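Local coordinates for protein metallo-beta-lactamase (Pseudomonas stutzeri, PDB 4ZEJ) that probably hydrolyses the amide bond of beta-lactam antibiotics to give substituted beta-amino acids, as a zinc-dependent class B beta-lactamase that confers antibiotic resistance, at residues A[2-7]-A[27-32]; A[38-43]-A[147-152]; A[87-92]-A[109-114]; A[180-185]-A[210-215]; A[190-195]-A[203-208]. All coordinates share one frame; numbering follows the deposited sequence.

Contact 1: residues A[2-7]-A[27-32]; sequences EVPELR and FGLVSS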
# COMPACT_ATOMS: atom_id res chain seq x y z
N GLU A 2 -19.63 9.50 -11.56
CA GLU A 2 -18.32 9.99 -12.03
C GLU A 2 -17.28 9.90 -10.89
O GLU A 2 -17.63 10.08 -9.72
CB GLU A 2 -18.44 11.44 -12.49
CG GLU A 2 -17.17 12.13 -13.00
CD GLU A 2 -17.40 13.59 -13.43
OE1 GLU A 2 -16.40 14.28 -13.77
OE2 GLU A 2 -18.58 14.05 -13.43
N VAL A 3 -16.04 9.60 -11.25
CA VAL A 3 -14.92 9.70 -10.31
C VAL A 3 -13.81 10.53 -10.92
O VAL A 3 -13.70 10.61 -12.16
CB VAL A 3 -14.35 8.32 -9.88
CG1 VAL A 3 -15.44 7.48 -9.25
CG2 VAL A 3 -13.69 7.59 -11.05
N PRO A 4 -12.96 11.14 -10.07
CA PRO A 4 -11.80 11.86 -10.61
C PRO A 4 -10.81 10.92 -11.29
O PRO A 4 -10.83 9.71 -11.03
CB PRO A 4 -11.15 12.49 -9.36
CG PRO A 4 -12.24 12.52 -8.33
CD PRO A 4 -13.08 11.31 -8.61
N GLU A 5 -9.95 11.48 -12.13
CA GLU A 5 -8.85 10.75 -12.74
C GLU A 5 -7.75 10.53 -11.70
O GLU A 5 -7.72 11.20 -10.67
CB GLU A 5 -8.26 11.52 -13.93
CG GLU A 5 -9.23 11.90 -15.05
CD GLU A 5 -9.73 10.72 -15.88
OE1 GLU A 5 -10.75 10.89 -16.59
OE2 GLU A 5 -9.12 9.63 -15.85
N LEU A 6 -6.84 9.61 -11.98
CA LEU A 6 -5.63 9.44 -11.18
C LEU A 6 -4.82 10.72 -11.20
O LEU A 6 -4.77 11.41 -12.22
CB LEU A 6 -4.75 8.32 -11.78
CG LEU A 6 -3.43 8.01 -11.04
CD1 LEU A 6 -3.43 6.68 -10.32
CD2 LEU A 6 -2.27 8.04 -12.00
N ARG A 7 -4.15 11.02 -10.09
CA ARG A 7 -3.10 12.04 -10.11
C ARG A 7 -1.83 11.53 -9.45
O ARG A 7 -1.86 10.56 -8.69
CB ARG A 7 -3.58 13.36 -9.51
CG ARG A 7 -3.96 13.24 -8.06
CD ARG A 7 -4.40 14.60 -7.55
NE ARG A 7 -4.51 14.59 -6.11
CZ ARG A 7 -5.57 14.18 -5.41
NH1 ARG A 7 -6.65 13.68 -6.00
NH2 ARG A 7 -5.53 14.27 -4.08
N PHE A 27 -19.85 4.41 1.82
CA PHE A 27 -18.77 5.38 2.04
C PHE A 27 -18.74 6.50 0.97
O PHE A 27 -18.07 7.52 1.18
CB PHE A 27 -17.41 4.66 2.06
CG PHE A 27 -17.19 3.74 3.26
CD1 PHE A 27 -16.23 4.06 4.23
CD2 PHE A 27 -17.89 2.54 3.39
CE1 PHE A 27 -16.00 3.21 5.32
CE2 PHE A 27 -17.67 1.70 4.48
CZ PHE A 27 -16.72 2.03 5.44
N GLY A 28 -19.44 6.33 -0.15
CA GLY A 28 -19.33 7.25 -1.29
C GLY A 28 -17.95 7.23 -1.93
O GLY A 28 -17.30 6.19 -1.98
N LEU A 29 -17.50 8.39 -2.42
CA LEU A 29 -16.19 8.50 -3.09
C LEU A 29 -15.05 8.36 -2.07
O LEU A 29 -15.00 9.11 -1.11
CB LEU A 29 -16.06 9.86 -3.79
CG LEU A 29 -14.85 9.96 -4.73
CD1 LEU A 29 -15.11 9.22 -6.02
CD2 LEU A 29 -14.49 11.40 -5.03
N VAL A 30 -14.15 7.41 -2.31
CA VAL A 30 -13.03 7.15 -1.41
C VAL A 30 -11.72 7.34 -2.17
O VAL A 30 -11.54 6.76 -3.26
CB VAL A 30 -13.11 5.74 -0.78
CG1 VAL A 30 -11.89 5.44 0.11
CG2 VAL A 30 -14.38 5.62 0.04
N SER A 31 -10.83 8.15 -1.61
CA SER A 31 -9.48 8.33 -2.15
C SER A 31 -8.56 7.24 -1.60
O SER A 31 -8.73 6.78 -0.47
CB SER A 31 -8.92 9.71 -1.80
OG SER A 31 -8.81 9.86 -0.41
N SER A 32 -7.59 6.83 -2.40
CA SER A 32 -6.69 5.74 -2.07
C SER A 32 -5.28 6.07 -2.54
O SER A 32 -5.13 6.61 -3.65
CB SER A 32 -7.18 4.47 -2.78
OG SER A 32 -6.41 3.38 -2.39
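Leu29 is the one residue of 27-32 that meets the N-terminal arm, touching Val3 and Pro4 with its two methyls. The contact is wholly apolar. CD1 of Leu29 lies 3.7 Å from CG1 of Val3, the two side chains running obliquely across each other. The same methyl also sits 3.9 Å from CD of Pro4, so CD1 touches both residues. The second methyl, CD2 of Leu29, works on Pro4 alone, 3.8 Å from CD and 4.1 Å from CG; it meets the CD-CG edge of the proline ring end-on. The leucine reaches the arm because its CG is turned anti to the backbone N (chi1 -169°), which swings the fork toward 2-7. On the valine it is the branch anti to the carbonyl carbon that does the touching.

No hydrogen bond joins the two segments. Polar ties run to other parts of the chain instead: Glu2 O accepts from Arg23 NE, and Glu5 OE1 makes a salt bridge with Arg53 NH2. Tyr21, on strand 15-24, touches both Pro4 and Leu29 and so lies beside the apolar patch.

Two further features place this patch in the fold. Phe27 and Gly28 together face Val24 in a classic beta bulge, just where the hairpin of strands 15-24 and 30-39 turns. In class B1 metallo-beta-lactamases this is the hairpin beside the active-site groove, and the side chain of Leu29 lies about 10 Å from that of the zinc ligand His199.

Contact 2: residues A[38-43]-A[147-152]; sequences IDKGNA and LPKSKI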
# COMPACT_ATOMS: atom_id res chain seq x y z
N ILE A 38 11.35 5.53 -7.40
CA ILE A 38 12.35 5.64 -8.46
C ILE A 38 13.75 5.42 -7.86
O ILE A 38 14.05 5.89 -6.76
CB ILE A 38 12.31 7.02 -9.15
CG1 ILE A 38 10.89 7.37 -9.63
CG2 ILE A 38 13.28 7.09 -10.31
CD1 ILE A 38 10.30 6.45 -10.67
N ASP A 39 14.61 4.73 -8.60
CA ASP A 39 16.01 4.58 -8.22
C ASP A 39 16.81 4.25 -9.47
O ASP A 39 16.52 3.26 -10.14
CB ASP A 39 16.18 3.47 -7.18
CG ASP A 39 17.52 3.51 -6.49
OD1 ASP A 39 17.77 4.48 -5.74
OD2 ASP A 39 18.33 2.57 -6.69
N LYS A 40 17.79 5.09 -9.81
CA LYS A 40 18.72 4.83 -10.90
C LYS A 40 18.01 4.41 -12.20
O LYS A 40 18.32 3.36 -12.78
CB LYS A 40 19.72 3.74 -10.48
CG LYS A 40 20.47 4.02 -9.19
CD LYS A 40 21.48 2.92 -8.89
CE LYS A 40 22.00 2.99 -7.47
NZ LYS A 40 22.99 4.09 -7.28
N GLY A 41 17.04 5.20 -12.64
CA GLY A 41 16.31 4.92 -13.88
C GLY A 41 15.23 3.83 -13.83
O GLY A 41 14.53 3.60 -14.83
N ASN A 42 15.10 3.14 -12.69
CA ASN A 42 14.08 2.10 -12.49
C ASN A 42 12.91 2.65 -11.69
O ASN A 42 13.10 3.58 -10.92
CB ASN A 42 14.67 0.91 -11.74
CG ASN A 42 15.82 0.28 -12.47
OD1 ASN A 42 15.72 0.00 -13.66
ND2 ASN A 42 16.93 0.04 -11.77
N ALA A 43 11.71 2.09 -11.89
CA ALA A 43 10.50 2.43 -11.13
C ALA A 43 9.86 1.16 -10.59
O ALA A 43 9.92 0.11 -11.21
CB ALA A 43 9.50 3.17 -12.01
N LEU A 147 11.30 2.10 2.95
CA LEU A 147 12.19 2.60 1.92
C LEU A 147 13.41 3.17 2.65
O LEU A 147 13.43 4.36 3.00
CB LEU A 147 11.48 3.64 1.06
CG LEU A 147 10.15 3.14 0.46
CD1 LEU A 147 9.48 4.25 -0.33
CD2 LEU A 147 10.34 1.92 -0.43
N PRO A 148 14.43 2.33 2.92
CA PRO A 148 15.56 2.77 3.75
C PRO A 148 16.31 3.99 3.23
O PRO A 148 16.80 4.79 4.03
CB PRO A 148 16.48 1.54 3.82
CG PRO A 148 15.98 0.59 2.80
CD PRO A 148 14.53 0.89 2.59
N LYS A 149 16.39 4.14 1.90
CA LYS A 149 17.07 5.28 1.28
C LYS A 149 16.32 6.59 1.50
O LYS A 149 16.95 7.65 1.63
CB LYS A 149 17.27 5.03 -0.22
CG LYS A 149 18.15 3.83 -0.53
CD LYS A 149 18.31 3.60 -2.03
CE LYS A 149 19.29 4.55 -2.68
NZ LYS A 149 19.86 3.95 -3.91
N SER A 150 14.99 6.53 1.54
CA SER A 150 14.13 7.70 1.68
C SER A 150 13.63 7.95 3.10
O SER A 150 13.09 9.02 3.38
CB SER A 150 12.92 7.56 0.75
OG SER A 150 13.36 7.34 -0.58
N LYS A 151 13.79 6.96 3.99
CA LYS A 151 13.26 7.03 5.35
C LYS A 151 11.73 7.21 5.36
O LYS A 151 11.18 7.92 6.20
CB LYS A 151 13.94 8.14 6.17
CG LYS A 151 15.46 8.19 6.06
CD LYS A 151 16.10 6.92 6.59
CE LYS A 151 17.61 6.91 6.38
NZ LYS A 151 18.14 5.52 6.44
N ILE A 152 11.08 6.55 4.40
CA ILE A 152 9.63 6.55 4.28
C ILE A 152 9.13 5.17 4.66
O ILE A 152 9.64 4.16 4.16
CB ILE A 152 9.17 6.90 2.86
CG1 ILE A 152 9.50 8.37 2.55
CG2 ILE A 152 7.68 6.58 2.65
CD1 ILE A 152 9.33 8.74 1.08
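Asp39 and Lys149 are joined by a salt bridge that makes up most of this small surface contact. NZ of Lys149 stands 2.8 Å from OD1 of Asp39, on the syn side of the carboxylate and 18° out of its plane. The other oxygen, OD2, is 3.5 Å from the same nitrogen, so the ammonium group favours one oxygen. The two side chains cross at about a right angle. The lysine runs out from its loop and bends at CG-CD (chi3 77°), and its CE comes 3.4 Å from Asp39 OD1. Leu128 touches both partners from a neighbouring loop.

A second positive charge stands close by: Lys40 NZ is 4.6 Å from Lys149 NZ, near the same aspartate but with no salt bridge to it.

Backbone bonds fix the two turns that present these groups. Asp39 and Asn42 bond to each other both ways across a type I' turn, closing the hairpin of strands 30-39 and 42-46. On the other side, Lys151 and Ile152 face Leu147 in a G1 beta bulge, and Lys151 NZ reaches back 2.9 Å to Pro148 O while also pairing with Glu191.

The chemistry is that of a solvent-side ion pair between two hairpin turns, one from each sheet; the aspartate probably also offsets part of the repulsion between the two lysines.

Contact 3: residues A[87-92]-A[109-114]; sequences WLNDQS and KKEPAK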
# COMPACT_ATOMS: atom_id res chain seq x y z
N TRP A 87 -4.50 -6.31 -15.03
CA TRP A 87 -4.01 -5.43 -16.10
C TRP A 87 -2.50 -5.52 -16.24
O TRP A 87 -1.99 -5.68 -17.35
CB TRP A 87 -4.44 -3.98 -15.88
CG TRP A 87 -4.26 -3.10 -17.10
CD1 TRP A 87 -5.22 -2.77 -18.02
CD2 TRP A 87 -3.05 -2.44 -17.52
NE1 TRP A 87 -4.67 -1.95 -18.99
CE2 TRP A 87 -3.35 -1.73 -18.70
CE3 TRP A 87 -1.75 -2.38 -17.01
CZ2 TRP A 87 -2.40 -0.98 -19.38
CZ3 TRP A 87 -0.80 -1.63 -17.69
CH2 TRP A 87 -1.13 -0.94 -18.86
N LEU A 88 -1.79 -5.45 -15.11
CA LEU A 88 -0.32 -5.55 -15.11
C LEU A 88 0.13 -6.91 -15.63
O LEU A 88 1.03 -6.97 -16.49
CB LEU A 88 0.25 -5.27 -13.71
CG LEU A 88 0.06 -3.83 -13.21
CD1 LEU A 88 0.33 -3.70 -11.72
CD2 LEU A 88 0.91 -2.83 -13.96
N ASN A 89 -0.48 -7.99 -15.12
CA ASN A 89 -0.18 -9.35 -15.60
C ASN A 89 -0.34 -9.47 -17.11
O ASN A 89 0.55 -9.98 -17.80
CB ASN A 89 -1.06 -10.41 -14.91
CG ASN A 89 -0.72 -10.59 -13.43
OD1 ASN A 89 0.33 -10.17 -12.95
ND2 ASN A 89 -1.64 -11.22 -12.69
N ASP A 90 -1.46 -8.96 -17.64
CA ASP A 90 -1.77 -9.03 -19.08
C ASP A 90 -0.80 -8.22 -19.95
O ASP A 90 -0.57 -8.57 -21.12
CB ASP A 90 -3.22 -8.58 -19.35
CG ASP A 90 -4.26 -9.56 -18.82
OD1 ASP A 90 -3.92 -10.72 -18.49
OD2 ASP A 90 -5.43 -9.18 -18.73
N GLN A 91 -0.21 -7.18 -19.38
CA GLN A 91 0.79 -6.35 -20.07
C GLN A 91 2.24 -6.81 -19.79
O GLN A 91 3.19 -6.13 -20.18
CB GLN A 91 0.57 -4.87 -19.69
CG GLN A 91 -0.31 -4.07 -20.66
CD GLN A 91 -1.62 -4.75 -21.02
OE1 GLN A 91 -1.79 -5.20 -22.15
NE2 GLN A 91 -2.56 -4.80 -20.09
N SER A 92 2.40 -7.98 -19.16
CA SER A 92 3.72 -8.59 -18.86
C SER A 92 4.57 -7.81 -17.84
O SER A 92 5.81 -7.92 -17.85
CB SER A 92 4.52 -8.86 -20.14
OG SER A 92 3.68 -9.43 -21.13
N LYS A 109 -11.68 -15.43 -5.57
CA LYS A 109 -11.77 -15.49 -7.04
C LYS A 109 -11.21 -14.24 -7.73
O LYS A 109 -11.80 -13.71 -8.68
CB LYS A 109 -13.20 -15.81 -7.49
CG LYS A 109 -13.70 -17.16 -6.99
CD LYS A 109 -15.14 -17.42 -7.41
CE LYS A 109 -15.45 -18.91 -7.51
NZ LYS A 109 -16.82 -19.16 -8.04
N LYS A 110 -10.06 -13.78 -7.23
CA LYS A 110 -9.36 -12.66 -7.82
C LYS A 110 -8.08 -13.14 -8.47
O LYS A 110 -7.49 -14.14 -8.08
CB LYS A 110 -9.03 -11.61 -6.75
CG LYS A 110 -10.23 -11.13 -5.94
CD LYS A 110 -11.28 -10.47 -6.81
CE LYS A 110 -12.34 -9.79 -5.96
NZ LYS A 110 -13.38 -9.15 -6.81
N GLU A 111 -7.64 -12.37 -9.45
CA GLU A 111 -6.37 -12.62 -10.12
C GLU A 111 -5.22 -12.46 -9.11
O GLU A 111 -5.13 -11.41 -8.48
CB GLU A 111 -6.22 -11.62 -11.25
CG GLU A 111 -5.34 -12.08 -12.37
CD GLU A 111 -5.91 -13.29 -13.07
OE1 GLU A 111 -5.29 -14.37 -12.94
OE2 GLU A 111 -6.98 -13.19 -13.71
N PRO A 112 -4.38 -13.49 -8.92
CA PRO A 112 -3.28 -13.37 -7.97
C PRO A 112 -2.08 -12.67 -8.60
O PRO A 112 -1.99 -12.58 -9.83
CB PRO A 112 -2.94 -14.82 -7.63
CG PRO A 112 -3.29 -15.57 -8.86
CD PRO A 112 -4.46 -14.86 -9.48
N ALA A 113 -1.17 -12.20 -7.76
CA ALA A 113 0.10 -11.66 -8.25
C ALA A 113 0.91 -12.81 -8.87
O ALA A 113 0.74 -13.96 -8.49
CB ALA A 113 0.88 -11.00 -7.12
N LYS A 114 1.74 -12.49 -9.86
CA LYS A 114 2.53 -13.52 -10.56
C LYS A 114 3.58 -14.14 -9.65
O LYS A 114 3.88 -15.33 -9.77
CB LYS A 114 3.17 -12.96 -11.83
CG LYS A 114 4.07 -13.97 -12.55
CD LYS A 114 4.60 -13.46 -13.88
CE LYS A 114 5.54 -14.47 -14.50
NZ LYS A 114 6.57 -13.81 -15.34
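ND2 of Asn89, near the end of helix 85-90, donates to the backbone O of Pro112 over 3.2 Å, and this bond carries the contact. Its N-H...O angle is 147°, and the acceptor lies nearly in the amide plane, 8° out of it. The side chain leaves the helix with CG anti to the carbonyl carbon (chi1 -69°). ND2 also lies 3.8 Å from CG of Glu111, whose carboxylate is turned steeply to the amide. OD1 of Asn89 has its partner outside the two segments, in Thr95 OG1, which bonds to Lys114 N as well. Directly, OD1 comes only to 4.1 Å from CB of Lys114.

Farther along, the helix ends in a Schellman motif with Ser92 as its C-prime residue: Ser92 N bonds to Asn89 O at 3.0 Å, and Ile93 N to Leu88 O. Asn89 therefore helps close the helix with its main chain while its side chain reaches the loop.

The amide is thus held at both ends, donor to a loop carbonyl and acceptor to a threonine, which fixes its flip and ties the helix end to the loop leading into strand 115-117.

Contact 4: residues A[180-185]-A[210-215]; sequences RSAQNA and HTKSLA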
# COMPACT_ATOMS: atom_id res chain seq x y z
N ARG A 180 -0.84 -3.98 19.19
CA ARG A 180 0.47 -4.65 19.35
C ARG A 180 1.26 -4.63 18.05
O ARG A 180 2.46 -4.37 18.07
CB ARG A 180 0.31 -6.10 19.80
CG ARG A 180 -0.04 -6.25 21.27
CD ARG A 180 0.03 -7.70 21.69
NE ARG A 180 -1.04 -8.49 21.07
CZ ARG A 180 -2.32 -8.50 21.46
NH1 ARG A 180 -2.74 -7.77 22.49
NH2 ARG A 180 -3.19 -9.28 20.81
N SER A 181 0.59 -4.93 16.94
CA SER A 181 1.21 -4.84 15.62
C SER A 181 1.74 -3.45 15.33
O SER A 181 2.83 -3.29 14.79
CB SER A 181 0.23 -5.26 14.52
OG SER A 181 -0.26 -6.56 14.78
N ALA A 182 0.95 -2.43 15.70
CA ALA A 182 1.37 -1.05 15.51
C ALA A 182 2.61 -0.74 16.35
O ALA A 182 3.53 -0.09 15.86
CB ALA A 182 0.23 -0.10 15.86
N GLN A 183 2.64 -1.21 17.59
CA GLN A 183 3.85 -1.09 18.42
C GLN A 183 5.06 -1.80 17.80
O GLN A 183 6.18 -1.30 17.87
CB GLN A 183 3.59 -1.61 19.84
CG GLN A 183 4.75 -1.38 20.80
CD GLN A 183 5.14 0.09 20.88
OE1 GLN A 183 4.31 0.94 21.16
NE2 GLN A 183 6.41 0.39 20.61
N ASN A 184 4.84 -2.97 17.20
CA ASN A 184 5.93 -3.66 16.48
C ASN A 184 6.53 -2.77 15.40
O ASN A 184 7.77 -2.68 15.29
CB ASN A 184 5.45 -4.97 15.84
CG ASN A 184 5.03 -6.02 16.86
OD1 ASN A 184 5.48 -6.02 18.01
ND2 ASN A 184 4.16 -6.94 16.43
N ALA A 185 5.67 -2.12 14.62
CA ALA A 185 6.10 -1.22 13.56
C ALA A 185 6.78 0.02 14.13
O ALA A 185 7.80 0.45 13.59
CB ALA A 185 4.94 -0.81 12.67
N HIS A 210 -1.22 7.37 16.49
CA HIS A 210 -2.67 7.57 16.41
C HIS A 210 -3.39 6.26 16.08
O HIS A 210 -4.41 5.93 16.70
CB HIS A 210 -3.01 8.64 15.36
CG HIS A 210 -4.47 8.88 15.18
ND1 HIS A 210 -5.32 9.19 16.22
CD2 HIS A 210 -5.24 8.90 14.05
CE1 HIS A 210 -6.54 9.36 15.75
NE2 HIS A 210 -6.52 9.20 14.44
N THR A 211 -2.87 5.52 15.10
CA THR A 211 -3.46 4.23 14.72
C THR A 211 -3.47 3.27 15.93
O THR A 211 -4.48 2.63 16.21
CB THR A 211 -2.69 3.60 13.54
OG1 THR A 211 -2.76 4.48 12.41
CG2 THR A 211 -3.25 2.24 13.16
N LYS A 212 -2.34 3.18 16.62
CA LYS A 212 -2.25 2.39 17.85
C LYS A 212 -3.35 2.77 18.86
O LYS A 212 -4.05 1.90 19.37
CB LYS A 212 -0.86 2.53 18.49
CG LYS A 212 -0.71 1.69 19.74
CD LYS A 212 0.73 1.62 20.22
CE LYS A 212 0.86 0.69 21.40
NZ LYS A 212 0.41 1.34 22.65
N SER A 213 -3.50 4.06 19.13
CA SER A 213 -4.54 4.54 20.05
C SER A 213 -5.96 4.20 19.58
O SER A 213 -6.78 3.74 20.39
CB SER A 213 -4.39 6.03 20.32
OG SER A 213 -5.37 6.49 21.24
N LEU A 214 -6.24 4.41 18.30
CA LEU A 214 -7.55 4.04 17.73
C LEU A 214 -7.86 2.56 17.97
O LEU A 214 -8.99 2.21 18.34
CB LEU A 214 -7.63 4.33 16.23
CG LEU A 214 -7.67 5.80 15.79
CD1 LEU A 214 -7.52 5.85 14.29
CD2 LEU A 214 -8.94 6.48 16.25
N ALA A 215 -6.86 1.69 17.76
CA ALA A 215 -7.04 0.26 17.98
C ALA A 215 -7.31 -0.04 19.47
O ALA A 215 -8.13 -0.90 19.79
CB ALA A 215 -5.83 -0.51 17.49
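Lys212 gives the largest share of surface to this contact, sending its chain from helix 206-218 across to Ala182 and Gln183 on helix 175-188. At its base, CB of Lys212 is 3.9 Å from CB of Ala182, and that alanine methyl is also 4.0 Å from CA of Lys212. With so small a side chain between them, the helices come close: the CA atoms of Ala182 and Lys212 are 5.5 Å apart.

From this point the lysine runs outward with CG anti to the backbone N (chi1 -178°) and stays extended as far as CE, bending at the last torsion. Its methylenes then pass over OE1 and CB of Gln183, the third main contributor. CE of Lys212 lies 3.5 Å from OE1 of Gln183 and 3.9 Å from its CB, while CD is 3.8 Å from that oxygen. The glutamine is itself bent at chi2 (56°), which folds its amide back beside the lysine chain. NZ remains 4.2 Å from OE1, and no hydrogen bond is formed between them.

The polar ends have partners in their own helices. Lys212 NZ makes a salt bridge with Glu216 one turn on, and Gln183 NE2 donates to Ser187 OG. Nearby, Trp178 touches Thr211 and Ala215, and Lys212 also rests on Leu186.

The chemistry therefore combines methylene-methyl packing at Ala182 with an amide oxygen set against the methylenes next to the ammonium group, whose charge Glu216 of the same helix probably offsets.

Contact 5: residues A[190-195]-A[203-208]; sequences SEAQIV and GDIALL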
# COMPACT_ATOMS: atom_id res chain seq x y z
N SER A 190 11.89 3.34 13.97
CA SER A 190 12.22 4.60 14.66
C SER A 190 12.85 5.67 13.75
O SER A 190 12.69 6.86 14.01
CB SER A 190 13.15 4.33 15.85
OG SER A 190 14.42 3.87 15.41
N GLU A 191 13.55 5.24 12.69
CA GLU A 191 14.12 6.16 11.68
C GLU A 191 13.10 6.83 10.75
O GLU A 191 13.47 7.73 10.00
CB GLU A 191 15.11 5.41 10.77
CG GLU A 191 16.45 5.03 11.38
CD GLU A 191 17.40 4.40 10.36
OE1 GLU A 191 16.99 4.15 9.21
OE2 GLU A 191 18.57 4.14 10.70
N ALA A 192 11.85 6.38 10.74
CA ALA A 192 10.88 6.86 9.74
C ALA A 192 10.65 8.36 9.90
O ALA A 192 10.32 8.81 11.00
CB ALA A 192 9.56 6.11 9.86
N GLN A 193 10.86 9.10 8.82
CA GLN A 193 10.61 10.54 8.78
C GLN A 193 9.23 10.85 8.19
O GLN A 193 8.63 11.87 8.53
CB GLN A 193 11.70 11.25 7.97
CG GLN A 193 13.06 11.23 8.66
CD GLN A 193 14.19 11.78 7.80
OE1 GLN A 193 13.96 12.42 6.78
NE2 GLN A 193 15.43 11.56 8.24
N ILE A 194 8.75 9.98 7.30
CA ILE A 194 7.47 10.15 6.64
C ILE A 194 6.76 8.81 6.73
O ILE A 194 7.36 7.76 6.47
CB ILE A 194 7.63 10.58 5.17
CG1 ILE A 194 8.31 11.96 5.08
CG2 ILE A 194 6.28 10.56 4.43
CD1 ILE A 194 8.74 12.39 3.68
N VAL A 195 5.48 8.86 7.10
CA VAL A 195 4.61 7.71 7.06
C VAL A 195 3.43 8.02 6.15
O VAL A 195 2.79 9.07 6.27
CB VAL A 195 4.10 7.33 8.47
CG1 VAL A 195 3.11 6.17 8.37
CG2 VAL A 195 5.29 6.97 9.37
N GLY A 203 2.00 12.02 6.75
CA GLY A 203 2.54 12.69 7.91
C GLY A 203 3.82 12.02 8.37
O GLY A 203 4.53 11.41 7.57
N ASP A 204 4.06 12.08 9.67
CA ASP A 204 5.26 11.47 10.26
C ASP A 204 4.86 10.25 11.09
O ASP A 204 3.73 9.72 10.93
CB ASP A 204 6.09 12.54 11.01
CG ASP A 204 5.44 13.04 12.28
OD1 ASP A 204 4.30 12.66 12.60
OD2 ASP A 204 6.09 13.86 12.98
N ILE A 205 5.75 9.81 11.99
CA ILE A 205 5.50 8.62 12.78
C ILE A 205 4.25 8.76 13.68
O ILE A 205 3.69 7.75 14.12
CB ILE A 205 6.79 8.16 13.53
CG1 ILE A 205 6.86 6.63 13.61
CG2 ILE A 205 6.92 8.84 14.88
CD1 ILE A 205 8.20 6.10 14.05
N ALA A 206 3.80 10.00 13.93
CA ALA A 206 2.53 10.26 14.62
C ALA A 206 1.35 9.44 14.09
O ALA A 206 0.48 9.05 14.87
CB ALA A 206 2.18 11.74 14.58
N LEU A 207 1.31 9.17 12.78
CA LEU A 207 0.23 8.35 12.23
C LEU A 207 0.18 6.96 12.87
O LEU A 207 -0.90 6.44 13.12
CB LEU A 207 0.33 8.23 10.70
CG LEU A 207 -0.31 9.37 9.93
CD1 LEU A 207 0.48 10.64 10.09
CD2 LEU A 207 -0.41 9.00 8.45
N LEU A 208 1.34 6.36 13.11
CA LEU A 208 1.38 5.05 13.79
C LEU A 208 0.93 5.13 15.24
O LEU A 208 0.22 4.24 15.73
CB LEU A 208 2.77 4.40 13.69
CG LEU A 208 3.04 3.50 12.50
CD1 LEU A 208 4.53 3.18 12.44
CD2 LEU A 208 2.24 2.21 12.65
O HOH W 1 8.60 10.67 12.21
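Val195 points its two methyls at different parts of 203-208. CG1, anti to the backbone N (chi1 176°), is 4.2 Å from CB of Leu207, the two side chains sliding past each other in opposite directions. CG2 of Val195 turns instead to the main chain and lies 3.8 Å from CA of Ile205, and CB is 3.4 Å from Asp204 O. Ile205 reaches Ala192 with CD1, 4.4 Å from its CB. Leu186 of helix 175-188 also touches Ile205, and Val159 touches both Val195 and Leu207.

Between these groups the main chains make one antiparallel, hydrogen-bonded pair. Val195 N donates to Gly203 O over 2.8 Å, although the donor is tilted 35° from the carbonyl plane. Gly203 N returns a bond of 3.1 Å to Val195 O, with an N-H...O angle of 174°. Gly203 O is approached by CA of Ile194 too, in a CA-H...O contact. A water extends the link: it donates to Ala192 O and accepts from Ile205 N.

Asp204 turns its carboxylate back on its own chain, where OD1 accepts from Ala206 N in a capping bond in the turn leading into helix 206-218; the N-H comes from above the carboxylate plane.

The loop after strand 194-197 thus returns at Gly203 to pair with Val195 and then enters helix 206-218. Two direct backbone bonds and a water bridge hold the segments, Val195, Ile205 and Leu207 pack beside them, and Asp204 caps the turn that follows.

Contacts 4 and 5 form one neighbourhood, their centres 12 Å apart: both use helix 206-218, and Ala185 CB packs 4.0 Å from Leu208 CD1. Contact 5 also meets contact 2, where Lys151 O is 2.9 Å from Gln193 N and Lys151 NZ pairs with Glu191, so strand 194-197 lies beside strand 152-156 as the outer strand of that sheet. Contacts 1 and 2 share strand 30-39, with centres 27 Å apart. Contact 3 stands across the molecule from contacts 4 and 5, about 32 Å from each between centres. The side chains of Leu207 and Leu29 lie about 13 and 14 Å from a zinc ion.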